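Local coordinates for protein pyridoxal kinase (Entamoeba histolytica, PDB 4S1H) that probably catalyses the ATP-dependent phosphorylation of pyridoxal to pyridoxal 5'-phosphate, binding ADP and magnesium ions in a ribokinase-type fold, at residues D59-S62 with I63-L67; I94-V97 with K98-K101; D128-K131 with E132-K135. All coordinates share one frame; numbering follows the deposited sequence.

Interaction 1 of 3, residues D59-S62 with I63-L67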
loop_
_atom_site.group_PDB
_atom_site.type_symbol
_atom_site.label_atom_id
_atom_site.label_comp_id
_atom_site.label_asym_id
_atom_site.label_seq_id
_atom_site.Cartn_x
_atom_site.Cartn_y
_atom_site.Cartn_z
ATOM N N ASP A 59 4.544 16.929 8.960
ATOM C CA ASP A 59 3.777 15.695 8.967
ATOM C C ASP A 59 4.690 14.466 9.006
ATOM O O ASP A 59 4.425 13.511 9.721
ATOM C CB ASP A 59 2.811 15.634 7.764
ATOM C CG ASP A 59 1.682 16.662 7.877
ATOM O OD1 ASP A 59 1.189 16.901 8.998
ATOM O OD2 ASP A 59 1.315 17.274 6.847
ATOM N N PHE A 60 5.779 14.492 8.247
ATOM C CA PHE A 60 6.738 13.416 8.278
ATOM C C PHE A 60 7.328 13.227 9.697
ATOM O O PHE A 60 7.423 12.105 10.202
ATOM C CB PHE A 60 7.814 13.725 7.218
ATOM C CG PHE A 60 8.870 12.677 7.069
ATOM C CD1 PHE A 60 8.629 11.506 6.360
ATOM C CD2 PHE A 60 10.099 12.838 7.656
ATOM C CE1 PHE A 60 9.620 10.530 6.215
ATOM C CE2 PHE A 60 11.116 11.882 7.498
ATOM C CZ PHE A 60 10.871 10.728 6.787
ATOM N N ILE A 61 7.740 14.325 10.326
ATOM C CA ILE A 61 8.232 14.286 11.704
ATOM C C ILE A 61 7.184 13.756 12.675
ATOM O O ILE A 61 7.465 12.902 13.523
ATOM C CB ILE A 61 8.762 15.681 12.137
ATOM C CG1 ILE A 61 10.025 16.016 11.339
ATOM C CG2 ILE A 61 9.046 15.733 13.614
ATOM C CD1 ILE A 61 10.482 17.447 11.505
ATOM N N SER A 62 5.956 14.227 12.530
ATOM C CA SER A 62 4.866 13.774 13.378
ATOM C C SER A 62 4.675 12.265 13.275
ATOM O O SER A 62 4.509 11.561 14.289
ATOM C CB SER A 62 3.575 14.456 12.947
ATOM O OG SER A 62 2.523 14.089 13.785
ATOM N N ILE A 63 4.665 11.769 12.051
ATOM C CA ILE A 63 4.606 10.319 11.805
ATOM C C ILE A 63 5.783 9.551 12.430
ATOM O O ILE A 63 5.566 8.574 13.153
ATOM C CB ILE A 63 4.530 10.019 10.300
ATOM C CG1 ILE A 63 3.151 10.438 9.788
ATOM C CG2 ILE A 63 4.825 8.552 9.987
ATOM C CD1 ILE A 63 3.084 10.629 8.295
ATOM N N MET A 64 7.009 10.013 12.205
ATOM C CA MET A 64 8.158 9.271 12.718
ATOM C C MET A 64 8.189 9.280 14.254
ATOM O O MET A 64 8.458 8.249 14.891
ATOM C CB MET A 64 9.460 9.802 12.127
ATOM C CG MET A 64 9.547 9.633 10.619
ATOM S SD MET A 64 9.517 7.929 10.052
ATOM C CE MET A 64 11.130 7.369 10.579
ATOM N N ASP A 65 7.838 10.414 14.850
ATOM C CA ASP A 65 7.727 10.520 16.315
ATOM C C ASP A 65 6.661 9.578 16.866
ATOM O O ASP A 65 6.867 8.939 17.872
ATOM C CB ASP A 65 7.371 11.937 16.745
ATOM C CG ASP A 65 8.522 12.926 16.548
ATOM O OD1 ASP A 65 9.685 12.521 16.264
ATOM O OD2 ASP A 65 8.249 14.124 16.723
ATOM N N SER A 66 5.530 9.492 16.183
ATOM C CA SER A 66 4.426 8.607 16.629
ATOM C C SER A 66 4.826 7.122 16.575
ATOM O O SER A 66 4.522 6.350 17.486
ATOM C CB SER A 66 3.224 8.859 15.733
ATOM O OG SER A 66 2.074 8.173 16.197
ATOM N N LEU A 67 5.532 6.730 15.513
ATOM C CA LEU A 67 6.063 5.356 15.415
ATOM C C LEU A 67 6.996 5.053 16.570
ATOM O O LEU A 67 6.941 3.974 17.124
ATOM C CB LEU A 67 6.781 5.118 14.097
ATOM C CG LEU A 67 5.890 5.209 12.855
ATOM C CD1 LEU A 67 6.746 5.257 11.599
ATOM C CD2 LEU A 67 4.891 4.085 12.727
#
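Phe60 and Met64 lie side by side, one turn apart on helix 57-69, and their meeting is an i/i+4 Met-aromatic contact within the ribokinase-like fold. Met64 CG sits over one face of the Phe60 ring, 4.2 Å from the ring centroid and displaced toward the rim, in a CH-pi contact. The sulfur follows at a slant, with Met64 SD 4.9 Å from the centroid of the Phe60 ring. The phenyl leaves with CG anti to the backbone N (chi1 -178°), and the methionine chain folds at both chi2 and chi3. The pair is buried. Phe60 also rests on Val36 and Ile8 of the central sheet and on Leu89 and Thr93 of helix 87-100, and Met64 reaches Leu6.

Backbone hydrogen bonds of the alpha-helical i+4 to i kind run through the whole segment. Ile63 N to Asp59 O (2.9 Å) and Asp65 N to Ile61 O (2.8 Å) are nearly straight, whereas Ser66 N to Ser62 O, at 3.0 Å, bends to 151° at the hydrogen.

The polar side chains find their partners outside the two segments. In the second subunit, Ser53 OG hydrogen-bonds Asp59 OD1, Gly52 N bonds Ser62 OG, and Gly51 N and Asn43 OD1 both bond Ser66 OG, so this side of the helix belongs to the dimer interface. Asp65 instead forms a salt bridge through OD1 with Arg96, which would be expected to favour the charged carboxylate.

Aliphatic branches also rest against oxygens. Ile63 lays its CG1 arm back along the preceding turn, CG1 being 3.3 Å from Asp59 O. On the side of the helix that meets Arg96, Ile61 and Asp65 point the same way, and Ile61 CG2 stands 3.6 Å from Asp65 OD2.

Interaction 2 of 3, residues I94-V97 with K98-K101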
loop_
_atom_site.group_PDB
_atom_site.type_symbol
_atom_site.label_atom_id
_atom_site.label_comp_id
_atom_site.label_asym_id
_atom_site.label_seq_id
_atom_site.Cartn_x
_atom_site.Cartn_y
_atom_site.Cartn_z
ATOM N N ILE A 94 17.956 11.208 7.373
ATOM C CA ILE A 94 19.315 10.929 7.858
ATOM C C ILE A 94 19.316 10.847 9.384
ATOM O O ILE A 94 19.912 9.938 9.927
ATOM C CB ILE A 94 20.349 11.951 7.341
ATOM C CG1 ILE A 94 20.628 11.722 5.843
ATOM C CG2 ILE A 94 21.662 11.881 8.118
ATOM C CD1 ILE A 94 21.305 12.891 5.172
ATOM N N ASN A 95 18.652 11.796 10.050
ATOM C CA ASN A 95 18.564 11.769 11.512
ATOM C C ASN A 95 17.925 10.489 12.001
ATOM O O ASN A 95 18.408 9.903 12.957
ATOM C CB ASN A 95 17.779 12.954 12.048
ATOM C CG ASN A 95 18.431 14.286 11.768
ATOM O OD1 ASN A 95 19.644 14.405 11.720
ATOM N ND2 ASN A 95 17.593 15.317 11.607
ATOM N N ARG A 96 16.848 10.077 11.348
ATOM C CA ARG A 96 16.095 8.873 11.761
ATOM C C ARG A 96 16.912 7.619 11.492
ATOM O O ARG A 96 16.976 6.746 12.343
ATOM C CB ARG A 96 14.775 8.787 11.025
ATOM C CG ARG A 96 13.847 9.968 11.282
ATOM C CD ARG A 96 13.452 10.131 12.728
ATOM N NE ARG A 96 12.695 11.380 12.928
ATOM C CZ ARG A 96 11.823 11.600 13.900
ATOM N NH1 ARG A 96 11.564 10.658 14.792
ATOM N NH2 ARG A 96 11.199 12.781 13.979
ATOM N N VAL A 97 17.651 7.597 10.370
ATOM C CA VAL A 97 18.544 6.474 10.042
ATOM C C VAL A 97 19.627 6.257 11.067
ATOM O O VAL A 97 19.875 5.117 11.500
ATOM C CB VAL A 97 19.226 6.679 8.677
ATOM C CG1 VAL A 97 20.357 5.660 8.438
ATOM C CG2 VAL A 97 18.203 6.601 7.571
ATOM N N LYS A 98 20.299 7.341 11.434
ATOM C CA LYS A 98 21.314 7.305 12.455
ATOM C C LYS A 98 20.759 6.736 13.754
ATOM O O LYS A 98 21.388 5.882 14.357
ATOM C CB LYS A 98 21.925 8.688 12.698
ATOM C CG LYS A 98 22.890 9.099 11.597
ATOM C CD LYS A 98 23.765 10.282 11.983
ATOM C CE LYS A 98 22.996 11.588 11.925
ATOM N NZ LYS A 98 23.837 12.717 12.409
ATOM N N ARG A 99 19.595 7.219 14.175
ATOM C CA ARG A 99 18.979 6.743 15.421
ATOM C C ARG A 99 18.642 5.253 15.319
ATOM O O ARG A 99 18.926 4.502 16.246
ATOM C CB ARG A 99 17.738 7.568 15.751
ATOM C CG ARG A 99 17.001 7.165 17.031
ATOM C CD ARG A 99 15.790 8.067 17.254
ATOM N NE ARG A 99 16.188 9.443 17.596
ATOM C CZ ARG A 99 15.407 10.529 17.516
ATOM N NH1 ARG A 99 14.145 10.461 17.091
ATOM N NH2 ARG A 99 15.904 11.715 17.863
ATOM N N ILE A 100 18.059 4.839 14.198
ATOM C CA ILE A 100 17.628 3.455 14.014
ATOM C C ILE A 100 18.843 2.491 14.017
ATOM O O ILE A 100 18.785 1.421 14.619
ATOM C CB ILE A 100 16.729 3.312 12.764
ATOM C CG1 ILE A 100 15.349 3.934 13.035
ATOM C CG2 ILE A 100 16.557 1.852 12.378
ATOM C CD1 ILE A 100 14.561 4.218 11.774
ATOM N N LYS A 101 19.953 2.911 13.414
ATOM C CA LYS A 101 21.214 2.134 13.423
ATOM C C LYS A 101 22.050 2.163 14.722
ATOM O O LYS A 101 23.063 1.471 14.812
ATOM C CB LYS A 101 22.098 2.556 12.245
ATOM C CG LYS A 101 21.538 2.112 10.924
ATOM C CD LYS A 101 22.416 2.596 9.770
ATOM C CE LYS A 101 22.330 1.686 8.570
ATOM N NZ LYS A 101 23.210 0.489 8.666
#
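The side chains of Arg96 and Arg99, three residues apart on helix 87-100, run side by side with their guanidinium planes 74° apart. Each group meets the other obliquely, so they do not stack, and NH1 of Arg96 comes within 3.5 Å of NH1 of Arg99. Two like charges this close are probably offset by acids around them: besides Asp65, Glu92 forms a salt bridge with Arg96 NE, and Glu68 forms one with Arg99 NH1. Arg96 bends at chi2 (-61°) and Arg99, extended at first, at chi3, and the two NH1 atoms end as neighbours.

On other sides of the helix the contacts are aliphatic. Lys98 lies across Ile94, its CE 4.0 Å from Ile94 CG2, while Val97 lies alongside Lys101, its CG1 3.9 Å from Lys101 CD. The amino group of Lys101 continues to Asp138 and the carbonyl of Val106. Beneath these side chains the backbone bonds include Lys98 N to Ile94 O at 3.0 Å and Lys101 N to Val97 O at 2.9 Å.

This is the C-terminal part of the helix in the beta-alpha-beta unit 78-81, 87-100, 107-110: Val97 packs on Phe108 of the last strand, Arg96 on helix 57-69, and Ile94 on helix 124-133.

Interaction 3 of 3, residues D128-K131 with E132-K135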
loop_
_atom_site.group_PDB
_atom_site.type_symbol
_atom_site.label_atom_id
_atom_site.label_comp_id
_atom_site.label_asym_id
_atom_site.label_seq_id
_atom_site.Cartn_x
_atom_site.Cartn_y
_atom_site.Cartn_z
ATOM N N ASP A 128 22.053 16.817 -3.818
ATOM C CA ASP A 128 23.086 17.035 -2.821
ATOM C C ASP A 128 22.774 16.361 -1.491
ATOM O O ASP A 128 23.661 15.791 -0.850
ATOM C CB ASP A 128 23.344 18.533 -2.621
ATOM C CG ASP A 128 23.920 19.186 -3.857
ATOM O OD1 ASP A 128 24.590 18.491 -4.658
ATOM O OD2 ASP A 128 23.674 20.389 -4.027
ATOM N N SER A 129 21.501 16.386 -1.082
ATOM C CA SER A 129 21.114 15.735 0.156
ATOM C C SER A 129 21.228 14.215 0.019
ATOM O O SER A 129 21.627 13.542 0.959
ATOM C CB SER A 129 19.705 16.175 0.605
ATOM O OG SER A 129 18.688 15.691 -0.245
ATOM N N MET A 130 20.885 13.675 -1.147
ATOM C CA MET A 130 21.075 12.239 -1.410
ATOM C C MET A 130 22.545 11.812 -1.342
ATOM O O MET A 130 22.834 10.692 -0.941
ATOM C CB MET A 130 20.499 11.868 -2.770
ATOM C CG MET A 130 20.378 10.378 -3.054
ATOM S SD MET A 130 19.328 9.433 -1.913
ATOM C CE MET A 130 18.080 10.643 -1.422
ATOM N N LYS A 131 23.466 12.683 -1.752
ATOM C CA LYS A 131 24.891 12.375 -1.627
ATOM C C LYS A 131 25.297 12.133 -0.186
ATOM O O LYS A 131 26.248 11.358 0.070
ATOM C CB LYS A 131 25.740 13.487 -2.258
ATOM C CG LYS A 131 25.638 13.601 -3.763
ATOM C CD LYS A 131 26.489 14.773 -4.249
ATOM C CE LYS A 131 26.608 14.804 -5.760
ATOM N NZ LYS A 131 27.650 15.775 -6.194
ATOM N N GLU A 132 24.575 12.751 0.761
ATOM C CA GLU A 132 24.811 12.521 2.180
ATOM C C GLU A 132 24.096 11.287 2.684
ATOM O O GLU A 132 24.677 10.497 3.411
ATOM C CB GLU A 132 24.431 13.754 3.010
ATOM C CG GLU A 132 25.335 14.979 2.809
ATOM C CD GLU A 132 26.829 14.696 3.001
ATOM O OE1 GLU A 132 27.201 14.047 4.003
ATOM O OE2 GLU A 132 27.637 15.119 2.143
ATOM N N LEU A 133 22.849 11.098 2.270
ATOM C CA LEU A 133 22.103 9.911 2.701
ATOM C C LEU A 133 22.786 8.579 2.311
ATOM O O LEU A 133 22.844 7.660 3.089
ATOM C CB LEU A 133 20.662 9.946 2.144
ATOM C CG LEU A 133 19.748 8.797 2.579
ATOM C CD1 LEU A 133 19.625 8.706 4.091
ATOM C CD2 LEU A 133 18.384 8.953 1.945
ATOM N N ILE A 134 23.312 8.489 1.101
ATOM C CA ILE A 134 23.898 7.238 0.628
ATOM C C ILE A 134 25.067 6.770 1.497
ATOM O O ILE A 134 25.366 5.583 1.536
ATOM C CB ILE A 134 24.329 7.272 -0.861
ATOM C CG1 ILE A 134 25.328 8.406 -1.153
ATOM C CG2 ILE A 134 23.103 7.378 -1.766
ATOM C CD1 ILE A 134 26.030 8.302 -2.493
ATOM N N LYS A 135 25.720 7.691 2.191
ATOM C CA LYS A 135 26.878 7.359 3.007
ATOM C C LYS A 135 26.527 6.479 4.193
ATOM O O LYS A 135 27.420 5.862 4.773
ATOM C CB LYS A 135 27.604 8.617 3.484
ATOM C CG LYS A 135 28.175 9.447 2.346
ATOM C CD LYS A 135 28.967 10.628 2.882
ATOM C CE LYS A 135 29.487 11.492 1.759
ATOM N NZ LYS A 135 30.138 12.704 2.325
#
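Met130 and Leu133 meet near the C-terminal end of helix 124-133, where the helix packs on the central sheet of this ribokinase-like fold. Starting from Met130 CB, the chain leaves with CG anti to the backbone N (chi1 -168°), and CG lies 4.3 Å from Ile134 CG2. A bend at chi2 then turns the sulfur toward the other neighbour, leaving SD 4.0 Å from Leu133 CD2. The methyl at the tip closes the contact, CE standing 3.8 Å from the same Leu133 CD2. The two side chains cross at a slant, and both are buried against Cys110 of strand 107-110; Met130 also touches Phe84, Pro112 and Leu150. Asp111, a magnesium ligand, has its side chain about 8 Å from that of Met130, so this packing is near the metal site but not part of it.

In the backbone, Ser129 O takes two donors: Leu133 N at 3.0 Å, in the carbonyl plane, and Glu132 N in a weak, bent bond. Ile134 N bonds Met130 O one residue further on. Ile134 CG1 sits between its backbone N and carbonyl carbon (chi1 57°), an orientation that sets it 3.3 Å from Lys131 O. Lys135 NZ makes a weak salt bridge with Glu132 OE2, at 3.5 Å.

Overall arrangement
Interactions 1, 2 and 3 follow one another along the chain on three helices, 57-69, 87-100 and 124-133, packed side by side in the ribokinase-like fold. The centres of interactions 1 and 2 lie about 14 Å apart; besides the salt bridge, Met64 CB packs on Arg96 CZ. The centres of interactions 2 and 3 are about 13 Å apart, and the two meet where Ile94 packs against Leu133. Interactions 1 and 3 do not touch, their nearest atoms being about 9 Å apart, so helix 87-100 bridges them. The row thus runs from the dimer interface at interaction 1 towards the nucleotide end, with a magnesium ion about 10 Å from the Met130 side chain.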